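PDB 5T09: type III secretion system effector HopBA1 from Pseudomonas syringae pv. aptata, which acts as a virulence factor recognised by the Arabidopsis disease resistance protein RBA1, enhancing RBA1 self-association and thereby triggering plant cell death. Local coordinates for residues V210-L215 against E228-V233; S138-K143 against V167-A172; G57-P62 against G116-D121. All coordinates share one frame; numbering follows the deposited sequence.

The three contacts illustrate how a largely parallel beta core is built up strand by strand and covered by helices. Contacts 1 and 2 share one sheet, on opposite sides of the chain's centre, their centres about 22 Å apart: contact 1 joins two neighbouring strands, whereas contact 2 lays a helix against strand 136-141, one edge of the sheet. Contact 3 packs the loop leading into helix 60-74 on the first turn of helix 117-132 and touches contact 1, F213 CD2 lying 3.5 Å from I61 CD1. Helix 117-132 leads to the strand of contact 2. A potassium ion at D200, P202 and M205 lies about 9 Å from V210's side chain and about 12 Å from W169's.

Contact 1. Residues V210-L215 against E228-V233; sequences VISFDL and EHSHIV
S212 and S230 each hold OG between their own backbone N and carbonyl carbon (chi1 65° in S212), and from these matching positions the two hydroxyls meet across the contact at 2.8 Å between OG of S212 and OG of S230; either could be the donor. H231 has CG anti to its carbonyl carbon (chi1 -62°), and this sets the ring edge next to V210. There V210 N donates to H231 ND1 over 3.1 Å, tilted 17° from the ring plane, while H231 N returns a bond to V210 O at 2.9 Å. A weaker bond from I232 N also reaches that carbonyl oxygen. Beyond it parallel pairing begins, I211 with I232 and S212 with V233, and S212 N meets I232 O at 3.0 Å in a nearly straight line. I211 and I232 point the same way, side by side, with their CG1 atoms 3.8 Å apart, and both touch A43 of helix 36-46. On the other face of the sheet, CG2 of V233 rests 3.3 Å from OG of S212 and CG1 leans on CB of D214, whose carboxylate is held by T216 and R222. Because ND1 of H231 accepts while NE2 bonds to the carbonyl oxygen of K198, the ring is fixed at both nitrogens, consistent with the tautomer that carries its proton on NE2.

Contact 2. Residues S138-K143 against V167-A172; sequences SGIDRK and VAWDAA
The backbone of I140 comes close to that of W169, their CA atoms 4.7 Å apart, as strand 138-141 and helix 167-172 run almost antiparallel, at 161°, with their axes 6.9 Å apart at closest approach. I140 places CG1 between its backbone N and carbonyl carbon (chi1 65°), and from there the branch lies over one face of the indole: CG1 is 4.0 Å from the centroid of the five-membered ring of W169, a CH-pi contact, and CD1 sits 3.6 Å from W169 CD2, nearer the rim. The edge of the same indole is tied down by D141. W169 NE1 donates to D141 OD1 over 2.9 Å, in the ring plane but from above the carboxylate plane, the two groups being turned 81° apart; R142 N adds a weak bond to that oxygen. Together these contacts fix the rotation of the ring, and H193 stacks on it. Strand 136-141 is the outermost parallel strand at its end of the sheet, and helix 166-179 belongs to the beta-alpha-beta crossover that carries the chain from it to strand 184-190. The methyl of A172 packs on CA of I140 and beside G139 O; nearer the start of the strand one water links S138 OG, G139 O and, weakly, A172 O. A second water donates to I140 O at 2.7 Å and more weakly to A168 O. At the solvent-exposed end R142 bends at its third torsion, which brings NE to 3.8 Å from CB of A168.

Contact 3. Residues G57-P62 against G116-D121; sequences GKLFIP and GDAWLD
W119 lays one face of its indole over the backbone of G57: G57 CA stands 3.5 Å from the centroid of the five-membered ring, a CH-pi contact, and G57 N is 3.2 Å above the ring plane toward the rim. CG of W119 lies anti to the backbone N (chi1 177°), which extends the indole from its helix across the glycine. Although G57 N comes 3.3 Å from W119 NE1, both are donors and no hydrogen bond joins them. G57 has a positive phi, 100°, a conformation in which a CB would press on the carbonyl oxygen of the residue before. K58 O meets the ring edge in plane, 3.4 Å from W119 CD1. Farther along, P62 crosses the indole at about a right angle, its CG 4.0 Å from W119 CD1. L59 lies against the helix itself, with CD2 3.6 Å from W119 N and 3.9 Å from CB of A118. The side-chain amide of N239, the last residue of the chain, bonds to both G57 O and L59 N and pins this loop. Helix 117-132, with G116 at its N-cap, packs beside the loop that leads into helix 60-74, where L59 and P62 also touch K122, while W119 also touches D54 of strand 49-54 and meets the F84 ring with planes about 80° apart.

Contact 1. Residues V210-L215 against E228-V233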
ATOM      1  N   VAL A 210       4.588  -2.792   8.856  1.00 45.48           N
ATOM      2  CA  VAL A 210       3.633  -3.397   7.934  1.00 45.63           C
ATOM      3  C   VAL A 210       2.266  -3.431   8.599  1.00 51.46           C
ATOM      4  O   VAL A 210       2.133  -3.889   9.742  1.00 49.67           O
ATOM      5  CB  VAL A 210       4.072  -4.811   7.517  1.00 43.47           C
ATOM      6  CG1 VAL A 210       3.049  -5.429   6.571  1.00 43.98           C
ATOM      7  CG2 VAL A 210       5.444  -4.767   6.858  1.00 42.06           C
ATOM      8  N   ILE A 211       1.253  -2.958   7.879  1.00 44.75           N
ATOM      9  CA  ILE A 211      -0.124  -2.930   8.355  1.00 45.99           C
ATOM     10  C   ILE A 211      -0.930  -3.965   7.585  1.00 45.32           C
ATOM     11  O   ILE A 211      -0.796  -4.088   6.362  1.00 44.17           O
ATOM     12  CB  ILE A 211      -0.747  -1.530   8.193  1.00 45.91           C
ATOM     13  CG1 ILE A 211       0.007  -0.514   9.052  1.00 49.98           C
ATOM     14  CG2 ILE A 211      -2.243  -1.562   8.551  1.00 47.55           C
ATOM     15  CD1 ILE A 211      -0.483   0.916   8.913  1.00 57.66           C
ATOM     16  N   SER A 212      -1.768  -4.701   8.304  1.00 45.29           N
ATOM     17  CA  SER A 212      -2.734  -5.621   7.726  1.00 43.43           C
ATOM     18  C   SER A 212      -4.127  -5.204   8.175  1.00 47.53           C
ATOM     19  O   SER A 212      -4.288  -4.329   9.029  1.00 52.28           O
ATOM     20  CB  SER A 212      -2.453  -7.069   8.147  1.00 46.76           C
ATOM     21  OG  SER A 212      -2.634  -7.231   9.541  1.00 51.72           O
ATOM     22  N   PHE A 213      -5.143  -5.842   7.600  1.00 43.16           N
ATOM     23  CA  PHE A 213      -6.524  -5.461   7.862  1.00 46.88           C
ATOM     24  C   PHE A 213      -7.355  -6.669   8.263  1.00 49.58           C
ATOM     25  O   PHE A 213      -7.284  -7.724   7.626  1.00 55.24           O
ATOM     26  CB  PHE A 213      -7.133  -4.776   6.642  1.00 46.68           C
ATOM     27  CG  PHE A 213      -6.517  -3.448   6.351  1.00 43.62           C
ATOM     28  CD1 PHE A 213      -6.973  -2.307   6.987  1.00 40.89           C
ATOM     29  CD2 PHE A 213      -5.462  -3.341   5.467  1.00 42.29           C
ATOM     30  CE1 PHE A 213      -6.397  -1.080   6.732  1.00 40.93           C
ATOM     31  CE2 PHE A 213      -4.882  -2.120   5.208  1.00 42.04           C
ATOM     32  CZ  PHE A 213      -5.349  -0.987   5.843  1.00 40.98           C
ATOM     33  N   ASP A 214      -8.137  -6.495   9.322  1.00 49.96           N
ATOM     34  CA  ASP A 214      -9.131  -7.463   9.773  1.00 58.94           C
ATOM     35  C   ASP A 214     -10.498  -6.884   9.422  1.00 55.38           C
ATOM     36  O   ASP A 214     -11.002  -5.993  10.111  1.00 50.48           O
ATOM     37  CB  ASP A 214      -8.991  -7.723  11.270  1.00 67.10           C
ATOM     38  CG  ASP A 214     -10.157  -8.503  11.844  1.00 77.17           C
ATOM     39  OD1 ASP A 214     -10.921  -9.108  11.062  1.00 70.53           O
ATOM     40  OD2 ASP A 214     -10.308  -8.511  13.083  1.00 79.30           O
ATOM     41  N   LEU A 215     -11.093  -7.388   8.341  1.00 53.05           N
ATOM     42  CA  LEU A 215     -12.384  -6.908   7.869  1.00 52.89           C
ATOM     43  C   LEU A 215     -13.539  -7.790   8.333  1.00 60.88           C
ATOM     44  O   LEU A 215     -14.604  -7.782   7.708  1.00 66.59           O
ATOM     45  CB  LEU A 215     -12.379  -6.809   6.343  1.00 49.95           C
ATOM     46  CG  LEU A 215     -11.231  -5.998   5.732  1.00 46.47           C
ATOM     47  CD1 LEU A 215     -11.329  -5.982   4.215  1.00 45.70           C
ATOM     48  CD2 LEU A 215     -11.204  -4.578   6.277  1.00 49.33           C
ATOM     49  N   GLU A 228       3.409 -13.657  11.668  1.00102.04           N
ATOM     50  CA  GLU A 228       4.449 -12.661  11.434  1.00 92.76           C
ATOM     51  C   GLU A 228       4.318 -12.005  10.061  1.00 71.01           C
ATOM     52  O   GLU A 228       5.314 -11.578   9.473  1.00 64.15           O
ATOM     53  CB  GLU A 228       5.835 -13.287  11.594  1.00117.95           C
ATOM     54  CG  GLU A 228       6.058 -14.555  10.781  1.00123.96           C
ATOM     55  CD  GLU A 228       7.507 -15.016  10.809  1.00115.18           C
ATOM     56  OE1 GLU A 228       8.407 -14.159  10.940  1.00103.18           O
ATOM     57  OE2 GLU A 228       7.744 -16.237  10.702  1.00114.01           O
ATOM     58  N   HIS A 229       3.095 -11.908   9.541  1.00 81.15           N
ATOM     59  CA  HIS A 229       2.862 -11.310   8.232  1.00 73.23           C
ATOM     60  C   HIS A 229       2.551  -9.819   8.309  1.00 51.84           C
ATOM     61  O   HIS A 229       2.370  -9.181   7.267  1.00 48.31           O
ATOM     62  CB  HIS A 229       1.724 -12.047   7.516  1.00 81.13           C
ATOM     63  CG  HIS A 229       1.985 -13.509   7.313  1.00 93.73           C
ATOM     64  ND1 HIS A 229       3.107 -14.141   7.805  1.00102.00           N
ATOM     65  CD2 HIS A 229       1.269 -14.463   6.671  1.00 98.17           C
ATOM     66  CE1 HIS A 229       3.072 -15.419   7.476  1.00109.47           C
ATOM     67  NE2 HIS A 229       1.967 -15.641   6.788  1.00105.65           N
ATOM     68  N   SER A 230       2.493  -9.250   9.510  1.00 53.56           N
ATOM     69  CA  SER A 230       2.310  -7.816   9.698  1.00 51.84           C
ATOM     70  C   SER A 230       2.647  -7.499  11.147  1.00 55.55           C
ATOM     71  O   SER A 230       2.760  -8.397  11.986  1.00 64.14           O
ATOM     72  CB  SER A 230       0.884  -7.372   9.368  1.00 51.38           C
ATOM     73  OG  SER A 230      -0.038  -7.899  10.314  1.00 55.95           O
ATOM     74  N   HIS A 231       2.801  -6.209  11.435  1.00 52.49           N
ATOM     75  CA  HIS A 231       3.068  -5.751  12.792  1.00 56.51           C
ATOM     76  C   HIS A 231       1.816  -5.288  13.525  1.00 57.99           C
ATOM     77  O   HIS A 231       1.687  -5.532  14.728  1.00 61.49           O
ATOM     78  CB  HIS A 231       4.090  -4.614  12.774  1.00 60.53           C
ATOM     79  CG  HIS A 231       5.426  -5.013  12.230  1.00 58.13           C
ATOM     80  ND1 HIS A 231       5.778  -4.826  10.911  1.00 52.97           N
ATOM     81  CD2 HIS A 231       6.494  -5.595  12.825  1.00 60.10           C
ATOM     82  CE1 HIS A 231       7.008  -5.269  10.718  1.00 54.09           C
ATOM     83  NE2 HIS A 231       7.464  -5.743  11.864  1.00 60.16           N
ATOM     84  N   ILE A 232       0.896  -4.610  12.839  1.00 59.14           N
ATOM     85  CA  ILE A 232      -0.361  -4.188  13.445  1.00 64.59           C
ATOM     86  C   ILE A 232      -1.499  -4.489  12.483  1.00 62.80           C
ATOM     87  O   ILE A 232      -1.332  -4.462  11.260  1.00 55.26           O
ATOM     88  CB  ILE A 232      -0.361  -2.689  13.834  1.00 64.05           C
ATOM     89  CG1 ILE A 232      -0.127  -1.797  12.613  1.00 70.75           C
ATOM     90  CG2 ILE A 232       0.690  -2.424  14.905  1.00 69.29           C
ATOM     91  CD1 ILE A 232      -0.438  -0.333  12.873  1.00 74.28           C
ATOM     92  N   VAL A 233      -2.665  -4.782  13.051  1.00 61.86           N
ATOM     93  CA  VAL A 233      -3.868  -5.084  12.290  1.00 59.42           C
ATOM     94  C   VAL A 233      -4.875  -3.975  12.552  1.00 55.83           C
ATOM     95  O   VAL A 233      -5.185  -3.672  13.711  1.00 57.30           O
ATOM     96  CB  VAL A 233      -4.454  -6.454  12.675  1.00 66.71           C
ATOM     97  CG1 VAL A 233      -5.555  -6.850  11.696  1.00 66.47           C
ATOM     98  CG2 VAL A 233      -3.363  -7.513  12.728  1.00 66.39           C
TER

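Contact 2. Residues S138-K143 against V167-A172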
ATOM      1  N   SER A 138       3.676   7.860  -6.710  1.00 45.37           N
ATOM      2  CA  SER A 138       4.434   7.239  -7.785  1.00 44.23           C
ATOM      3  C   SER A 138       4.123   5.751  -7.827  1.00 40.59           C
ATOM      4  O   SER A 138       3.520   5.189  -6.908  1.00 43.05           O
ATOM      5  CB  SER A 138       5.942   7.462  -7.613  1.00 47.01           C
ATOM      6  OG  SER A 138       6.435   6.710  -6.517  1.00 47.98           O
ATOM      7  N   GLY A 139       4.550   5.114  -8.913  1.00 40.55           N
ATOM      8  CA  GLY A 139       4.311   3.699  -9.131  1.00 41.65           C
ATOM      9  C   GLY A 139       5.530   2.855  -8.813  1.00 38.28           C
ATOM     10  O   GLY A 139       6.669   3.297  -8.962  1.00 40.73           O
ATOM     11  N   ILE A 140       5.277   1.625  -8.363  1.00 38.33           N
ATOM     12  CA  ILE A 140       6.339   0.678  -8.042  1.00 39.02           C
ATOM     13  C   ILE A 140       6.319  -0.552  -8.930  1.00 38.22           C
ATOM     14  O   ILE A 140       7.299  -1.315  -8.922  1.00 36.83           O
ATOM     15  CB  ILE A 140       6.273   0.236  -6.565  1.00 45.81           C
ATOM     16  CG1 ILE A 140       4.983  -0.557  -6.320  1.00 40.37           C
ATOM     17  CG2 ILE A 140       6.378   1.445  -5.661  1.00 39.41           C
ATOM     18  CD1 ILE A 140       4.780  -1.020  -4.897  1.00 40.72           C
ATOM     19  N   ASP A 141       5.249  -0.784  -9.680  1.00 35.78           N
ATOM     20  CA  ASP A 141       5.064  -2.090 -10.285  1.00 38.54           C
ATOM     21  C   ASP A 141       5.900  -2.232 -11.552  1.00 46.93           C
ATOM     22  O   ASP A 141       6.343  -1.253 -12.159  1.00 42.29           O
ATOM     23  CB  ASP A 141       3.588  -2.333 -10.601  1.00 37.49           C
ATOM     24  CG  ASP A 141       3.252  -3.809 -10.701  1.00 42.01           C
ATOM     25  OD1 ASP A 141       4.092  -4.642 -10.293  1.00 40.31           O
ATOM     26  OD2 ASP A 141       2.144  -4.134 -11.177  1.00 45.14           O
ATOM     27  N   ARG A 142       6.114  -3.487 -11.940  1.00 45.41           N
ATOM     28  CA  ARG A 142       6.890  -3.830 -13.119  1.00 53.32           C
ATOM     29  C   ARG A 142       6.158  -4.924 -13.876  1.00 52.58           C
ATOM     30  O   ARG A 142       5.579  -5.827 -13.264  1.00 47.00           O
ATOM     31  CB  ARG A 142       8.298  -4.298 -12.738  1.00 60.91           C
ATOM     32  CG  ARG A 142       9.094  -4.893 -13.884  1.00 73.25           C
ATOM     33  CD  ARG A 142      10.497  -5.217 -13.429  1.00 72.30           C
ATOM     34  NE  ARG A 142      11.233  -4.004 -13.083  1.00 71.25           N
ATOM     35  CZ  ARG A 142      12.299  -3.537 -13.731  1.00 57.78           C
ATOM     36  NH1 ARG A 142      12.805  -4.182 -14.775  1.00 58.21           N
ATOM     37  NH2 ARG A 142      12.873  -2.418 -13.318  1.00 64.89           N
ATOM     38  N   LYS A 143       6.196  -4.845 -15.203  1.00 45.00           N
ATOM     39  CA  LYS A 143       5.435  -5.778 -16.021  1.00 46.37           C
ATOM     40  C   LYS A 143       5.919  -7.204 -15.799  1.00 49.04           C
ATOM     41  O   LYS A 143       7.123  -7.467 -15.732  1.00 58.04           O
ATOM     42  CB  LYS A 143       5.553  -5.416 -17.501  1.00 56.13           C
ATOM     43  CG  LYS A 143       4.749  -6.339 -18.413  1.00 65.84           C
ATOM     44  CD  LYS A 143       4.592  -5.764 -19.814  1.00 79.69           C
ATOM     45  CE  LYS A 143       3.490  -6.477 -20.588  1.00 92.25           C
ATOM     46  NZ  LYS A 143       3.771  -7.926 -20.794  1.00103.77           N
ATOM     47  N   VAL A 167      11.951  -6.977  -4.912  1.00 38.84           N
ATOM     48  CA  VAL A 167      13.214  -6.260  -5.035  1.00 42.23           C
ATOM     49  C   VAL A 167      13.067  -5.072  -5.974  1.00 37.22           C
ATOM     50  O   VAL A 167      13.693  -4.025  -5.764  1.00 39.00           O
ATOM     51  CB  VAL A 167      14.324  -7.228  -5.496  1.00 42.18           C
ATOM     52  CG1 VAL A 167      14.089  -7.696  -6.927  1.00 43.77           C
ATOM     53  CG2 VAL A 167      15.674  -6.578  -5.361  1.00 53.63           C
ATOM     54  N   ALA A 168      12.231  -5.200  -7.008  1.00 40.70           N
ATOM     55  CA  ALA A 168      12.052  -4.116  -7.965  1.00 46.39           C
ATOM     56  C   ALA A 168      11.053  -3.084  -7.457  1.00 39.73           C
ATOM     57  O   ALA A 168      11.240  -1.881  -7.662  1.00 38.43           O
ATOM     58  CB  ALA A 168      11.597  -4.676  -9.312  1.00 44.78           C
ATOM     59  N   TRP A 169       9.978  -3.539  -6.813  1.00 35.04           N
ATOM     60  CA  TRP A 169       9.084  -2.619  -6.118  1.00 37.83           C
ATOM     61  C   TRP A 169       9.867  -1.723  -5.168  1.00 33.11           C
ATOM     62  O   TRP A 169       9.635  -0.510  -5.100  1.00 36.16           O
ATOM     63  CB  TRP A 169       8.041  -3.399  -5.325  1.00 36.58           C
ATOM     64  CG  TRP A 169       6.891  -3.956  -6.103  1.00 38.59           C
ATOM     65  CD1 TRP A 169       6.778  -4.077  -7.457  1.00 34.58           C
ATOM     66  CD2 TRP A 169       5.681  -4.468  -5.549  1.00 36.13           C
ATOM     67  NE1 TRP A 169       5.562  -4.638  -7.781  1.00 34.80           N
ATOM     68  CE2 TRP A 169       4.872  -4.889  -6.624  1.00 40.03           C
ATOM     69  CE3 TRP A 169       5.203  -4.619  -4.245  1.00 37.51           C
ATOM     70  CZ2 TRP A 169       3.612  -5.448  -6.431  1.00 39.21           C
ATOM     71  CZ3 TRP A 169       3.961  -5.172  -4.055  1.00 32.12           C
ATOM     72  CH2 TRP A 169       3.171  -5.577  -5.143  1.00 39.17           C
ATOM     73  N   ASP A 170      10.789  -2.319  -4.412  1.00 36.71           N
ATOM     74  CA  ASP A 170      11.561  -1.567  -3.428  1.00 41.48           C
ATOM     75  C   ASP A 170      12.493  -0.569  -4.103  1.00 38.62           C
ATOM     76  O   ASP A 170      12.628   0.572  -3.645  1.00 34.49           O
ATOM     77  CB  ASP A 170      12.342  -2.545  -2.547  1.00 35.96           C
ATOM     78  CG  ASP A 170      13.202  -1.851  -1.514  1.00 44.01           C
ATOM     79  OD1 ASP A 170      12.654  -1.383  -0.493  1.00 37.90           O
ATOM     80  OD2 ASP A 170      14.430  -1.787  -1.716  1.00 41.98           O
ATOM     81  N   ALA A 171      13.125  -0.970  -5.207  1.00 39.53           N
ATOM     82  CA  ALA A 171      14.025  -0.063  -5.910  1.00 39.22           C
ATOM     83  C   ALA A 171      13.271   1.146  -6.449  1.00 42.17           C
ATOM     84  O   ALA A 171      13.775   2.275  -6.397  1.00 40.58           O
ATOM     85  CB  ALA A 171      14.738  -0.802  -7.044  1.00 41.37           C
ATOM     86  N   ALA A 172      12.062   0.929  -6.975  1.00 40.06           N
ATOM     87  CA  ALA A 172      11.274   2.034  -7.509  1.00 37.98           C
ATOM     88  C   ALA A 172      10.771   2.946  -6.397  1.00 40.10           C
ATOM     89  O   ALA A 172      10.761   4.173  -6.550  1.00 43.44           O
ATOM     90  CB  ALA A 172      10.099   1.493  -8.321  1.00 37.88           C
TER
HETATM   91  O   HOH W   1       7.875   4.502  -6.969  1.00 37.23           O
HETATM   92  O   HOH W   2       9.507  -1.864 -10.337  1.00 44.71           O

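Contact 3. Residues G57-P62 against G116-D121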
ATOM      1  N   GLY A  57      -9.898  -4.999  -4.020  1.00 40.04           N
ATOM      2  CA  GLY A  57     -11.340  -5.034  -4.109  1.00 42.86           C
ATOM      3  C   GLY A  57     -12.065  -4.568  -2.864  1.00 44.90           C
ATOM      4  O   GLY A  57     -13.279  -4.337  -2.925  1.00 44.43           O
ATOM      5  N   LYS A  58     -11.363  -4.413  -1.745  1.00 38.38           N
ATOM      6  CA  LYS A  58     -11.994  -4.056  -0.481  1.00 39.30           C
ATOM      7  C   LYS A  58     -12.024  -2.538  -0.347  1.00 39.78           C
ATOM      8  O   LYS A  58     -10.971  -1.892  -0.311  1.00 41.33           O
ATOM      9  CB  LYS A  58     -11.249  -4.698   0.690  1.00 40.34           C
ATOM     10  CG  LYS A  58     -11.252  -6.223   0.668  1.00 40.75           C
ATOM     11  CD  LYS A  58     -12.662  -6.797   0.728  1.00 45.54           C
ATOM     12  CE  LYS A  58     -12.628  -8.314   0.810  1.00 47.86           C
ATOM     13  NZ  LYS A  58     -13.987  -8.905   0.865  1.00 51.06           N
ATOM     14  N   LEU A  59     -13.234  -1.979  -0.264  1.00 41.83           N
ATOM     15  CA  LEU A  59     -13.412  -0.530  -0.285  1.00 42.03           C
ATOM     16  C   LEU A  59     -12.813   0.145   0.945  1.00 46.75           C
ATOM     17  O   LEU A  59     -12.381   1.301   0.866  1.00 42.62           O
ATOM     18  CB  LEU A  59     -14.902  -0.200  -0.384  1.00 41.56           C
ATOM     19  CG  LEU A  59     -15.624  -0.749  -1.619  1.00 53.21           C
ATOM     20  CD1 LEU A  59     -17.130  -0.719  -1.428  1.00 57.61           C
ATOM     21  CD2 LEU A  59     -15.235   0.040  -2.854  1.00 47.53           C
ATOM     22  N   PHE A  60     -12.782  -0.547   2.086  1.00 48.63           N
ATOM     23  CA  PHE A  60     -12.377   0.100   3.332  1.00 44.67           C
ATOM     24  C   PHE A  60     -10.977   0.694   3.234  1.00 37.55           C
ATOM     25  O   PHE A  60     -10.717   1.774   3.777  1.00 43.78           O
ATOM     26  CB  PHE A  60     -12.442  -0.898   4.488  1.00 51.05           C
ATOM     27  CG  PHE A  60     -11.871  -0.373   5.772  1.00 50.92           C
ATOM     28  CD1 PHE A  60     -12.660   0.352   6.652  1.00 54.07           C
ATOM     29  CD2 PHE A  60     -10.543  -0.601   6.101  1.00 50.10           C
ATOM     30  CE1 PHE A  60     -12.138   0.839   7.831  1.00 55.92           C
ATOM     31  CE2 PHE A  60     -10.017  -0.117   7.281  1.00 50.66           C
ATOM     32  CZ  PHE A  60     -10.814   0.605   8.146  1.00 49.50           C
ATOM     33  N   ILE A  61     -10.061   0.006   2.558  1.00 37.59           N
ATOM     34  CA  ILE A  61      -8.645   0.364   2.585  1.00 42.20           C
ATOM     35  C   ILE A  61      -8.416   1.659   1.813  1.00 46.13           C
ATOM     36  O   ILE A  61      -7.837   2.603   2.371  1.00 44.09           O
ATOM     37  CB  ILE A  61      -7.785  -0.796   2.057  1.00 38.50           C
ATOM     38  CG1 ILE A  61      -7.889  -1.979   3.027  1.00 42.43           C
ATOM     39  CG2 ILE A  61      -6.327  -0.376   1.904  1.00 36.05           C
ATOM     40  CD1 ILE A  61      -7.313  -3.278   2.520  1.00 43.46           C
ATOM     41  N   PRO A  62      -8.832   1.769   0.547  1.00 44.45           N
ATOM     42  CA  PRO A  62      -8.665   3.057  -0.149  1.00 40.95           C
ATOM     43  C   PRO A  62      -9.451   4.191   0.488  1.00 38.59           C
ATOM     44  O   PRO A  62      -8.992   5.339   0.462  1.00 47.90           O
ATOM     45  CB  PRO A  62      -9.148   2.757  -1.576  1.00 39.86           C
ATOM     46  CG  PRO A  62      -9.977   1.526  -1.461  1.00 45.77           C
ATOM     47  CD  PRO A  62      -9.366   0.731  -0.350  1.00 42.06           C
ATOM     48  N   GLY A 116     -13.040  -4.433  -9.577  1.00 43.00           N
ATOM     49  CA  GLY A 116     -14.308  -3.800  -9.215  1.00 44.33           C
ATOM     50  C   GLY A 116     -14.334  -2.325  -9.553  1.00 38.64           C
ATOM     51  O   GLY A 116     -13.396  -1.576  -9.280  1.00 45.51           O
ATOM     52  N   ASP A 117     -15.445  -1.896 -10.157  1.00 45.49           N
ATOM     53  CA  ASP A 117     -15.585  -0.498 -10.548  1.00 45.57           C
ATOM     54  C   ASP A 117     -15.567   0.418  -9.328  1.00 50.13           C
ATOM     55  O   ASP A 117     -14.830   1.410  -9.292  1.00 47.88           O
ATOM     56  CB  ASP A 117     -16.870  -0.307 -11.346  1.00 43.21           C
ATOM     57  CG  ASP A 117     -17.033   1.109 -11.854  1.00 51.04           C
ATOM     58  OD1 ASP A 117     -16.455   1.429 -12.913  1.00 53.81           O
ATOM     59  OD2 ASP A 117     -17.739   1.901 -11.195  1.00 57.82           O
ATOM     60  N   ALA A 118     -16.378   0.100  -8.318  1.00 48.62           N
ATOM     61  CA  ALA A 118     -16.414   0.916  -7.109  1.00 47.31           C
ATOM     62  C   ALA A 118     -15.037   1.004  -6.470  1.00 39.68           C
ATOM     63  O   ALA A 118     -14.567   2.092  -6.115  1.00 43.70           O
ATOM     64  CB  ALA A 118     -17.421   0.337  -6.117  1.00 47.54           C
ATOM     65  N   TRP A 119     -14.375  -0.141  -6.312  1.00 42.38           N
ATOM     66  CA  TRP A 119     -13.048  -0.153  -5.713  1.00 42.03           C
ATOM     67  C   TRP A 119     -12.066   0.673  -6.536  1.00 37.05           C
ATOM     68  O   TRP A 119     -11.303   1.476  -5.990  1.00 44.04           O
ATOM     69  CB  TRP A 119     -12.564  -1.594  -5.569  1.00 38.66           C
ATOM     70  CG  TRP A 119     -11.177  -1.706  -5.020  1.00 38.10           C
ATOM     71  CD1 TRP A 119     -10.802  -1.628  -3.712  1.00 36.68           C
ATOM     72  CD2 TRP A 119      -9.982  -1.930  -5.771  1.00 37.82           C
ATOM     73  NE1 TRP A 119      -9.441  -1.785  -3.601  1.00 37.65           N
ATOM     74  CE2 TRP A 119      -8.915  -1.976  -4.852  1.00 36.68           C
ATOM     75  CE3 TRP A 119      -9.710  -2.100  -7.132  1.00 43.47           C
ATOM     76  CZ2 TRP A 119      -7.598  -2.182  -5.250  1.00 36.66           C
ATOM     77  CZ3 TRP A 119      -8.399  -2.303  -7.527  1.00 45.22           C
ATOM     78  CH2 TRP A 119      -7.362  -2.343  -6.589  1.00 42.08           C
ATOM     79  N   LEU A 120     -12.074   0.494  -7.860  1.00 43.09           N
ATOM     80  CA  LEU A 120     -11.183   1.286  -8.702  1.00 42.88           C
ATOM     81  C   LEU A 120     -11.478   2.771  -8.549  1.00 40.29           C
ATOM     82  O   LEU A 120     -10.561   3.600  -8.561  1.00 41.56           O
ATOM     83  CB  LEU A 120     -11.310   0.868 -10.167  1.00 41.79           C
ATOM     84  CG  LEU A 120     -10.230   1.455 -11.085  1.00 49.83           C
ATOM     85  CD1 LEU A 120      -8.874   0.828 -10.778  1.00 57.74           C
ATOM     86  CD2 LEU A 120     -10.575   1.278 -12.552  1.00 57.23           C
ATOM     87  N   ASP A 121     -12.755   3.129  -8.405  1.00 42.87           N
ATOM     88  CA  ASP A 121     -13.108   4.521  -8.144  1.00 47.28           C
ATOM     89  C   ASP A 121     -12.512   4.996  -6.824  1.00 42.03           C
ATOM     90  O   ASP A 121     -11.933   6.087  -6.745  1.00 48.85           O
ATOM     91  CB  ASP A 121     -14.629   4.679  -8.137  1.00 65.11           C
ATOM     92  CG  ASP A 121     -15.065   6.118  -7.962  1.00 81.68           C
ATOM     93  OD1 ASP A 121     -15.214   6.559  -6.802  1.00 97.96           O
ATOM     94  OD2 ASP A 121     -15.259   6.809  -8.983  1.00 82.94           O
TER